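Local structure of mandelate racemase / muconate lactonizing enzyme (Burkholderia pseudomallei, 2POD) at residues 329-332 / 333-337; 44-47 / 48-52; 197-200 / 201-204; 57-60 / 61-64. The protein is of unknown function but belongs to the mandelate racemase / muconate lactonizing branch of the enolase superfamily and is probably a lyase. All blocks are in the same frame, centred on the assembly; numbering follows the deposited sequence.

Interaction 1 of 4, residues 329-332 / 333-337; sequences VLTA and STHLS
The imidazole of His335 meets Thr331 at its edge: the carbonyl oxygen Thr331 O lies near the ring plane, 3.1 Å from His335 CD2, with Ala332 CA along the same rim. The Thr331 and His335 side chains run side by side, and Thr331 CG2 stands 4.2 Å from His335 CD2. Two nitrogens fix the ring's rotation, His335 ND1 bonding to the backbone N of Tyr106 and His335 NE2 to the carbonyl O of Leu380. The contact runs along successive turns of helix 327-339, whose hydroxyls fold back onto the backbone. Ser333 OG, anti to its own carbonyl carbon (chi1 -50°), gives a hydrogen bond of 2.6 Å to Val329 O. That oxygen also accepts Ser333 N at 2.9 Å, the two donors arriving from opposite faces of the carbonyl plane. Leu330 O is also gripped twice: by Thr334 OG1 at 2.7 Å, almost straight on the carbonyl, and by Thr334 N at 3.3 Å, from above its plane. The Thr331 hydroxyl turns back to Pro327 O. Against the barrel, Ser333 and Leu336 rest on Pro321 of strand 319-321; Leu330 and Thr334 touch Ile372 of strand 371-373. Every touching residue is buried, and the helix's own carbonyls thus satisfy the Ser333 and Thr334 hydroxyls, letting polar side chains pack against the sheet.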
loop_
_atom_site.group_PDB
_atom_site.type_symbol
_atom_site.label_atom_id
_atom_site.label_comp_id
_atom_site.label_asym_id
_atom_site.label_seq_id
_atom_site.Cartn_x
_atom_site.Cartn_y
_atom_site.Cartn_z
ATOM N N VAL B 329 -5.601 38.253 -16.685
ATOM C CA VAL B 329 -5.717 37.000 -15.928
ATOM C C VAL B 329 -7.095 36.840 -15.279
ATOM O O VAL B 329 -7.696 35.774 -15.384
ATOM C CB VAL B 329 -4.534 36.813 -14.926
ATOM C CG1 VAL B 329 -4.866 35.833 -13.808
ATOM C CG2 VAL B 329 -3.312 36.339 -15.670
ATOM N N LEU B 330 -7.607 37.910 -14.668
ATOM C CA LEU B 330 -8.944 37.907 -14.048
ATOM C C LEU B 330 -10.050 37.614 -15.062
ATOM O O LEU B 330 -11.055 36.992 -14.737
ATOM C CB LEU B 330 -9.218 39.252 -13.353
ATOM C CG LEU B 330 -10.282 39.439 -12.252
ATOM C CD1 LEU B 330 -11.348 40.432 -12.633
ATOM C CD2 LEU B 330 -10.917 38.174 -11.681
ATOM N N THR B 331 -9.844 38.067 -16.291
ATOM C CA THR B 331 -10.835 37.959 -17.350
ATOM C C THR B 331 -10.825 36.554 -17.927
ATOM O O THR B 331 -11.883 35.938 -18.081
ATOM C CB THR B 331 -10.540 38.988 -18.451
ATOM O OG1 THR B 331 -10.426 40.279 -17.852
ATOM C CG2 THR B 331 -11.627 39.009 -19.496
ATOM N N ALA B 332 -9.622 36.066 -18.231
ATOM C CA ALA B 332 -9.393 34.710 -18.729
ATOM C C ALA B 332 -9.813 33.621 -17.738
ATOM O O ALA B 332 -10.351 32.589 -18.142
ATOM C CB ALA B 332 -7.928 34.537 -19.131
ATOM N N SER B 333 -9.584 33.861 -16.448
ATOM C CA SER B 333 -10.015 32.941 -15.397
ATOM C C SER B 333 -11.526 32.880 -15.319
ATOM O O SER B 333 -12.090 31.815 -15.046
ATOM C CB SER B 333 -9.468 33.352 -14.026
ATOM O OG SER B 333 -8.079 33.595 -14.063
ATOM N N THR B 334 -12.172 34.023 -15.537
ATOM C CA THR B 334 -13.632 34.122 -15.461
ATOM C C THR B 334 -14.278 33.371 -16.624
ATOM O O THR B 334 -15.272 32.673 -16.434
ATOM C CB THR B 334 -14.108 35.593 -15.394
ATOM O OG1 THR B 334 -13.554 36.220 -14.229
ATOM C CG2 THR B 334 -15.622 35.679 -15.317
ATOM N N HIS B 335 -13.675 33.484 -17.806
ATOM C CA HIS B 335 -13.945 32.579 -18.916
ATOM C C HIS B 335 -13.872 31.095 -18.518
ATOM O O HIS B 335 -14.802 30.339 -18.803
ATOM C CB HIS B 335 -13.019 32.878 -20.098
ATOM C CG HIS B 335 -13.443 34.059 -20.922
ATOM N ND1 HIS B 335 -14.417 33.980 -21.896
ATOM C CD2 HIS B 335 -13.006 35.341 -20.934
ATOM C CE1 HIS B 335 -14.568 35.163 -22.465
ATOM N NE2 HIS B 335 -13.731 36.009 -21.893
ATOM N N LEU B 336 -12.791 30.695 -17.840
ATOM C CA LEU B 336 -12.643 29.313 -17.347
ATOM C C LEU B 336 -13.711 28.949 -16.314
ATOM O O LEU B 336 -14.296 27.865 -16.362
ATOM C CB LEU B 336 -11.221 29.060 -16.791
ATOM C CG LEU B 336 -10.952 27.741 -16.037
ATOM C CD1 LEU B 336 -10.949 26.553 -16.992
ATOM C CD2 LEU B 336 -9.659 27.779 -15.217
ATOM N N SER B 337 -13.978 29.876 -15.402
ATOM C CA SER B 337 -14.958 29.684 -14.348
ATOM C C SER B 337 -16.388 29.596 -14.858
ATOM O O SER B 337 -17.263 29.047 -14.175
ATOM C CB SER B 337 -14.856 30.816 -13.338
ATOM O OG SER B 337 -13.654 30.708 -12.615
#

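Interaction 2 of 4, residues 44-47 / 48-52; sequences EAYI and HEWAA
Helix 40-55 of the N-terminal capping domain holds this contact, in which Tyr46 reaches one turn forward to Trp50 and Ala51. The Tyr46 and Trp50 side chains lie side by side, and the phenol oxygen sits at the edge of the indole, Tyr46 OH being 3.3 Å from Trp50 CE3. Tyr46 CE2 also approaches Trp50 CE3 at 3.7 Å, whereas the other flank of the phenol, through Tyr46 CE1, rests 3.8 Å from the methyl Ala51 CB. With CG anti to the backbone N (chi1 160°), the tyrosine leans along the helix toward these partners; its hydroxyl bonds to Asn86 OD1 of helix 81-101. On another side, Glu44 CG lies in the plane of the His48 ring at its edge, 3.7 Å from His48 CD2, and the carboxylate and imidazole planes are 51° apart. Both polar ends go to strand 5-13: Glu44 OE1 and His48 NE2 bond to Thr10 OG1, and Glu44 OE2 forms a salt bridge with Arg12. Glu49 instead faces the second subunit, bonding to the backbone N of its Cys41. The backbone follows the usual i+4 pattern up to Trp50 N, which bonds to Tyr46 O at 3.1 Å, and then widens: Ala52 N bonds to Ile47 O at 2.8 Å, five residues back. Such an i+5 bond is the mark of a pi-type turn, here set within an alpha-helix packed on the antiparallel sheet of the enolase-superfamily N-terminal domain.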
loop_
_atom_site.group_PDB
_atom_site.type_symbol
_atom_site.label_atom_id
_atom_site.label_comp_id
_atom_site.label_asym_id
_atom_site.label_seq_id
_atom_site.Cartn_x
_atom_site.Cartn_y
_atom_site.Cartn_z
ATOM N N GLU B 44 9.855 37.681 -19.696
ATOM C CA GLU B 44 10.085 38.423 -20.942
ATOM C C GLU B 44 11.346 37.945 -21.664
ATOM O O GLU B 44 11.325 37.700 -22.872
ATOM C CB GLU B 44 10.153 39.940 -20.682
ATOM C CG GLU B 44 10.669 40.764 -21.862
ATOM C CD GLU B 44 10.735 42.251 -21.576
ATOM O OE1 GLU B 44 9.831 42.987 -22.039
ATOM O OE2 GLU B 44 11.694 42.682 -20.900
ATOM N N ALA B 45 12.432 37.795 -20.914
ATOM C CA ALA B 45 13.701 37.375 -21.489
ATOM C C ALA B 45 13.614 35.981 -22.098
ATOM O O ALA B 45 14.196 35.737 -23.154
ATOM C CB ALA B 45 14.810 37.449 -20.460
ATOM N N TYR B 46 12.868 35.089 -21.438
ATOM C CA TYR B 46 12.577 33.751 -21.959
ATOM C C TYR B 46 11.795 33.789 -23.280
ATOM O O TYR B 46 12.127 33.060 -24.220
ATOM C CB TYR B 46 11.812 32.905 -20.923
ATOM C CG TYR B 46 11.083 31.732 -21.546
ATOM C CD1 TYR B 46 9.700 31.776 -21.763
ATOM C CD2 TYR B 46 11.784 30.598 -21.969
ATOM C CE1 TYR B 46 9.043 30.719 -22.364
ATOM C CE2 TYR B 46 11.130 29.537 -22.565
ATOM C CZ TYR B 46 9.765 29.600 -22.756
ATOM O OH TYR B 46 9.123 28.546 -23.355
ATOM N N ILE B 47 10.743 34.606 -23.330
ATOM C CA ILE B 47 9.922 34.737 -24.539
ATOM C C ILE B 47 10.759 35.109 -25.764
ATOM O O ILE B 47 10.678 34.438 -26.790
ATOM C CB ILE B 47 8.747 35.704 -24.342
ATOM C CG1 ILE B 47 7.680 35.051 -23.455
ATOM C CG2 ILE B 47 8.136 36.131 -25.700
ATOM C CD1 ILE B 47 6.578 36.009 -23.002
ATOM N N HIS B 48 11.605 36.126 -25.622
ATOM C CA HIS B 48 12.422 36.614 -26.725
ATOM C C HIS B 48 13.633 35.721 -27.020
ATOM O O HIS B 48 14.097 35.662 -28.165
ATOM C CB HIS B 48 12.834 38.081 -26.498
ATOM C CG HIS B 48 11.671 39.021 -26.391
ATOM N ND1 HIS B 48 10.848 39.311 -27.457
ATOM C CD2 HIS B 48 11.189 39.733 -25.343
ATOM C CE1 HIS B 48 9.910 40.159 -27.073
ATOM N NE2 HIS B 48 10.094 40.431 -25.795
ATOM N N GLU B 49 14.129 35.020 -25.999
ATOM C CA GLU B 49 15.288 34.133 -26.158
ATOM C C GLU B 49 14.995 32.822 -26.893
ATOM O O GLU B 49 15.810 32.361 -27.691
ATOM C CB GLU B 49 15.944 33.849 -24.811
ATOM C CG GLU B 49 17.353 33.289 -24.900
ATOM C CD GLU B 49 17.958 32.995 -23.541
ATOM O OE1 GLU B 49 19.204 32.924 -23.451
ATOM O OE2 GLU B 49 17.197 32.858 -22.557
ATOM N N TRP B 50 13.843 32.219 -26.623
ATOM C CA TRP B 50 13.583 30.854 -27.077
ATOM C C TRP B 50 12.199 30.671 -27.699
ATOM O O TRP B 50 12.072 30.067 -28.770
ATOM C CB TRP B 50 13.798 29.867 -25.928
ATOM C CG TRP B 50 13.737 28.428 -26.339
ATOM C CD1 TRP B 50 14.737 27.695 -26.893
ATOM C CD2 TRP B 50 12.611 27.552 -26.222
ATOM N NE1 TRP B 50 14.308 26.411 -27.131
ATOM C CE2 TRP B 50 13.005 26.297 -26.724
ATOM C CE3 TRP B 50 11.304 27.706 -25.736
ATOM C CZ2 TRP B 50 12.143 25.199 -26.759
ATOM C CZ3 TRP B 50 10.451 26.617 -25.766
ATOM C CH2 TRP B 50 10.875 25.379 -26.275
ATOM N N ALA B 51 11.177 31.190 -27.025
ATOM C CA ALA B 51 9.779 30.866 -27.318
ATOM C C ALA B 51 9.265 31.556 -28.580
ATOM O O ALA B 51 8.425 31.013 -29.296
ATOM C CB ALA B 51 8.899 31.246 -26.133
ATOM N N ALA B 52 9.763 32.765 -28.829
ATOM C CA ALA B 52 9.307 33.587 -29.946
ATOM C C ALA B 52 9.657 32.976 -31.302
ATOM O O ALA B 52 8.848 33.015 -32.226
ATOM C CB ALA B 52 9.886 34.961 -29.834
#

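Interaction 3 of 4, residues 197-200 / 201-204; sequences LKRA and LEPF
Leu197 touches Leu201 across the junction between helices 194-200 and 202-210, its CD1 lying 4.1 Å from Leu201 CD1 where the two side chains pass at a slant. Leu197 CG is anti to the backbone N (chi1 -171°), which brings the methyl round to its partner. Leu197 O also receives Leu201 N at 2.9 Å, but the N-H is bent to 127° and the bond is weak; Leu201 CD1 lies 3.6 Å from the same oxygen, Leu197 O. Next comes Lys198, whose carbonyl oxygen is approached by the aliphatic part of Glu202, with Lys198 O to Glu202 CG at 3.6 Å; its ammonium extends to a salt bridge with Asp213 of the third subunit. Arg199 crosses Glu202 without pairing: Arg199 CG comes within 4.0 Å of Glu202 OE1, the guanidinium and carboxylate planes are 82° apart, and the charged ends stay separate. The arginine's salt bridge is made with Asp196 instead. Ala200 closes the run. Ala200 O has Pro203 CD at 3.4 Å, the ring carbon that stands where another residue would have its amide hydrogen, so no i+3 N-H can be offered, and Phe204 CD2 at 3.9 Å, meeting the phenyl at its edge. Around the junction, Leu197 packs on Gln232 and Ile233 of helix 227-237, Leu201 and Phe204 on Leu237 of the same helix, Ala200 on Phe180 and Tyr183, and Phe204 reaches inward to Val217 and Val219 of barrel strand 216-220.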
loop_
_atom_site.group_PDB
_atom_site.type_symbol
_atom_site.label_atom_id
_atom_site.label_comp_id
_atom_site.label_asym_id
_atom_site.label_seq_id
_atom_site.Cartn_x
_atom_site.Cartn_y
_atom_site.Cartn_z
ATOM N N LEU B 197 -0.495 32.611 18.300
ATOM C CA LEU B 197 -1.558 31.872 17.637
ATOM C C LEU B 197 -2.925 32.443 17.993
ATOM O O LEU B 197 -3.778 32.617 17.117
ATOM C CB LEU B 197 -1.469 30.376 17.991
ATOM C CG LEU B 197 -2.341 29.344 17.259
ATOM C CD1 LEU B 197 -2.567 29.673 15.788
ATOM C CD2 LEU B 197 -1.778 27.934 17.411
ATOM N N LYS B 198 -3.111 32.748 19.275
ATOM C CA LYS B 198 -4.354 33.324 19.786
ATOM C C LYS B 198 -4.588 34.755 19.286
ATOM O O LYS B 198 -5.735 35.184 19.128
ATOM C CB LYS B 198 -4.366 33.293 21.316
ATOM C CG LYS B 198 -5.741 33.056 21.917
ATOM C CD LYS B 198 -5.954 31.589 22.270
ATOM C CE LYS B 198 -5.781 31.351 23.760
ATOM N NZ LYS B 198 -4.796 30.269 24.026
ATOM N N ARG B 199 -3.498 35.476 19.033
ATOM C CA ARG B 199 -3.572 36.832 18.499
ATOM C C ARG B 199 -3.803 36.846 16.989
ATOM O O ARG B 199 -4.375 37.793 16.450
ATOM C CB ARG B 199 -2.307 37.617 18.851
ATOM C CG ARG B 199 -2.576 39.048 19.315
ATOM C CD ARG B 199 -1.290 39.803 19.665
ATOM N NE ARG B 199 -0.454 39.084 20.629
ATOM C CZ ARG B 199 0.781 38.652 20.382
ATOM N NH1 ARG B 199 1.344 38.862 19.195
ATOM N NH2 ARG B 199 1.455 38.006 21.325
ATOM N N ALA B 200 -3.351 35.792 16.313
ATOM C CA ALA B 200 -3.660 35.585 14.900
ATOM C C ALA B 200 -5.058 35.002 14.682
ATOM O O ALA B 200 -5.598 35.077 13.584
ATOM C CB ALA B 200 -2.602 34.709 14.249
ATOM N N LEU B 201 -5.635 34.424 15.732
ATOM C CA LEU B 201 -7.012 33.938 15.697
ATOM C C LEU B 201 -8.059 35.046 15.835
ATOM O O LEU B 201 -9.227 34.846 15.491
ATOM C CB LEU B 201 -7.226 32.878 16.782
ATOM C CG LEU B 201 -7.382 31.406 16.385
ATOM C CD1 LEU B 201 -6.446 30.994 15.255
ATOM C CD2 LEU B 201 -7.179 30.518 17.596
ATOM N N GLU B 202 -7.639 36.201 16.343
ATOM C CA GLU B 202 -8.542 37.332 16.597
ATOM C C GLU B 202 -9.285 37.946 15.387
ATOM O O GLU B 202 -10.442 38.332 15.531
ATOM C CB GLU B 202 -7.851 38.413 17.436
ATOM C CG GLU B 202 -7.771 38.098 18.930
ATOM C CD GLU B 202 -6.904 39.086 19.697
ATOM O OE1 GLU B 202 -6.347 38.697 20.748
ATOM O OE2 GLU B 202 -6.777 40.249 19.252
ATOM N N PRO B 203 -8.636 38.041 14.197
ATOM C CA PRO B 203 -9.420 38.231 12.965
ATOM C C PRO B 203 -10.578 37.265 12.681
ATOM O O PRO B 203 -11.519 37.659 12.002
ATOM C CB PRO B 203 -8.364 38.135 11.863
ATOM C CG PRO B 203 -7.138 38.644 12.506
ATOM C CD PRO B 203 -7.188 38.083 13.899
ATOM N N PHE B 204 -10.521 36.031 13.185
ATOM C CA PHE B 204 -11.602 35.071 12.959
ATOM C C PHE B 204 -12.777 35.252 13.912
ATOM O O PHE B 204 -13.926 35.044 13.523
ATOM C CB PHE B 204 -11.090 33.621 12.978
ATOM C CG PHE B 204 -10.127 33.313 11.873
ATOM C CD1 PHE B 204 -10.590 33.007 10.597
ATOM C CD2 PHE B 204 -8.755 33.354 12.100
ATOM C CE1 PHE B 204 -9.701 32.739 9.564
ATOM C CE2 PHE B 204 -7.856 33.097 11.075
ATOM C CZ PHE B 204 -8.327 32.787 9.804
#

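Interaction 4 of 4, residues 57-60 / 61-64; sequences GEDP and LQID
Asp59 OD1 accepts the backbone N-H of Leu61 at 3.1 Å in an Asx turn, the nitrogen approaching from above the carboxylate plane with a fairly straight N-H (159°). The aspartate CG, anti to its backbone N (chi1 -158°), curls forward over the turn to make this bond. Its second oxygen, Asp59 OD2, takes a water hydrogen bond of 3.0 Å, and the same water accepts from Gln62 NE2 at 2.9 Å, bridging carboxylate and amide, whose planes differ by 33°. A type I beta turn from Asp59 to Gln62 is closed by a weak bond, Gln62 N to Asp59 O at 3.4 Å; Asp59 O is also held by His66 NE2. Glu58 turns to Arg65 in a salt bridge. Pro60 CG and Leu61 CD1 make an apolar contact at 4.2 Å, and Ile63 CG1 sits 3.4 Å from Pro60 O. Beyond, Pro60 and Ile63 pack on helix 81-101, while Leu61 O bonds to Gln107 of the fourth subunit. The Asp59 carboxylate thus ties the first residue of the turn to its third directly and to its last through water, just ahead of helix 63-69, an arrangement that probably stabilises its negative charge.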
loop_
_atom_site.group_PDB
_atom_site.type_symbol
_atom_site.label_atom_id
_atom_site.label_comp_id
_atom_site.label_asym_id
_atom_site.label_seq_id
_atom_site.Cartn_x
_atom_site.Cartn_y
_atom_site.Cartn_z
ATOM N N GLY B 57 5.879 32.718 -37.450
ATOM C CA GLY B 57 5.682 31.994 -38.702
ATOM C C GLY B 57 4.636 30.891 -38.638
ATOM O O GLY B 57 4.244 30.349 -39.675
ATOM N N GLU B 58 4.179 30.563 -37.427
ATOM C CA GLU B 58 3.275 29.428 -37.203
ATOM C C GLU B 58 1.807 29.848 -37.225
ATOM O O GLU B 58 1.485 31.010 -36.992
ATOM C CB GLU B 58 3.593 28.741 -35.872
ATOM C CG GLU B 58 4.980 28.108 -35.795
ATOM C CD GLU B 58 4.992 26.654 -36.242
ATOM O OE1 GLU B 58 3.908 26.030 -36.302
ATOM O OE2 GLU B 58 6.091 26.132 -36.529
ATOM N N ASP B 59 0.929 28.890 -37.511
ATOM C CA ASP B 59 -0.514 28.999 -37.255
ATOM C C ASP B 59 -0.810 29.124 -35.757
ATOM O O ASP B 59 -0.523 28.204 -35.003
ATOM C CB ASP B 59 -1.203 27.739 -37.808
ATOM C CG ASP B 59 -2.683 27.939 -38.105
ATOM O OD1 ASP B 59 -3.367 28.745 -37.421
ATOM O OD2 ASP B 59 -3.158 27.264 -39.040
ATOM N N PRO B 60 -1.391 30.259 -35.319
ATOM C CA PRO B 60 -1.749 30.472 -33.905
ATOM C C PRO B 60 -2.913 29.606 -33.395
ATOM O O PRO B 60 -3.118 29.490 -32.180
ATOM C CB PRO B 60 -2.171 31.944 -33.878
ATOM C CG PRO B 60 -2.661 32.208 -35.246
ATOM C CD PRO B 60 -1.726 31.442 -36.134
ATOM N N LEU B 61 -3.669 29.017 -34.319
ATOM C CA LEU B 61 -4.838 28.217 -33.968
ATOM C C LEU B 61 -4.430 26.813 -33.513
ATOM O O LEU B 61 -5.231 26.078 -32.942
ATOM C CB LEU B 61 -5.812 28.147 -35.146
ATOM C CG LEU B 61 -6.990 29.128 -35.221
ATOM C CD1 LEU B 61 -6.552 30.585 -35.223
ATOM C CD2 LEU B 61 -7.821 28.828 -36.464
ATOM N N GLN B 62 -3.174 26.456 -33.753
ATOM C CA GLN B 62 -2.642 25.183 -33.301
ATOM C C GLN B 62 -2.211 25.214 -31.829
ATOM O O GLN B 62 -1.051 24.993 -31.498
ATOM C CB GLN B 62 -1.524 24.719 -34.230
ATOM C CG GLN B 62 -2.014 24.482 -35.648
ATOM C CD GLN B 62 -0.912 24.157 -36.627
ATOM O OE1 GLN B 62 0.248 23.999 -36.252
ATOM N NE2 GLN B 62 -1.273 24.049 -37.902
ATOM N N ILE B 63 -3.185 25.454 -30.956
ATOM C CA ILE B 63 -2.948 25.862 -29.576
ATOM C C ILE B 63 -2.378 24.708 -28.739
ATOM O O ILE B 63 -1.364 24.877 -28.054
ATOM C CB ILE B 63 -4.240 26.444 -28.937
ATOM C CG1 ILE B 63 -4.651 27.736 -29.654
ATOM C CG2 ILE B 63 -4.037 26.713 -27.462
ATOM C CD1 ILE B 63 -5.894 28.424 -29.085
ATOM N N ASP B 64 -3.017 23.540 -28.826
ATOM C CA ASP B 64 -2.491 22.305 -28.245
ATOM C C ASP B 64 -1.096 21.925 -28.744
ATOM O O ASP B 64 -0.259 21.470 -27.953
ATOM C CB ASP B 64 -3.462 21.137 -28.470
ATOM C CG ASP B 64 -4.612 21.117 -27.465
ATOM O OD1 ASP B 64 -4.502 21.722 -26.371
ATOM O OD2 ASP B 64 -5.638 20.484 -27.774
HETATM O O HOH W 1 -4.061 24.501 -38.495
#

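How the interactions relate
From the N terminus the order is interaction 2, interaction 4, interaction 3, interaction 1; they run in series, and none nests or crosses. Each joins adjoining residues, so none closes a long loop. Interaction 2 is a turn of helix 40-55, and interaction 4 the bend leading from that helix into 63-69; their nearest atoms are about 6 Å apart in the N-terminal domain. Interaction 3 links two consecutive helices on the outer, helical layer of the barrel domain, its centre about 51 Å from that of interaction 4. Interaction 1 returns to the barrel near the chain's centre, where Val329 N bonds to Glu35 of the N-terminal domain, tying the two domains together.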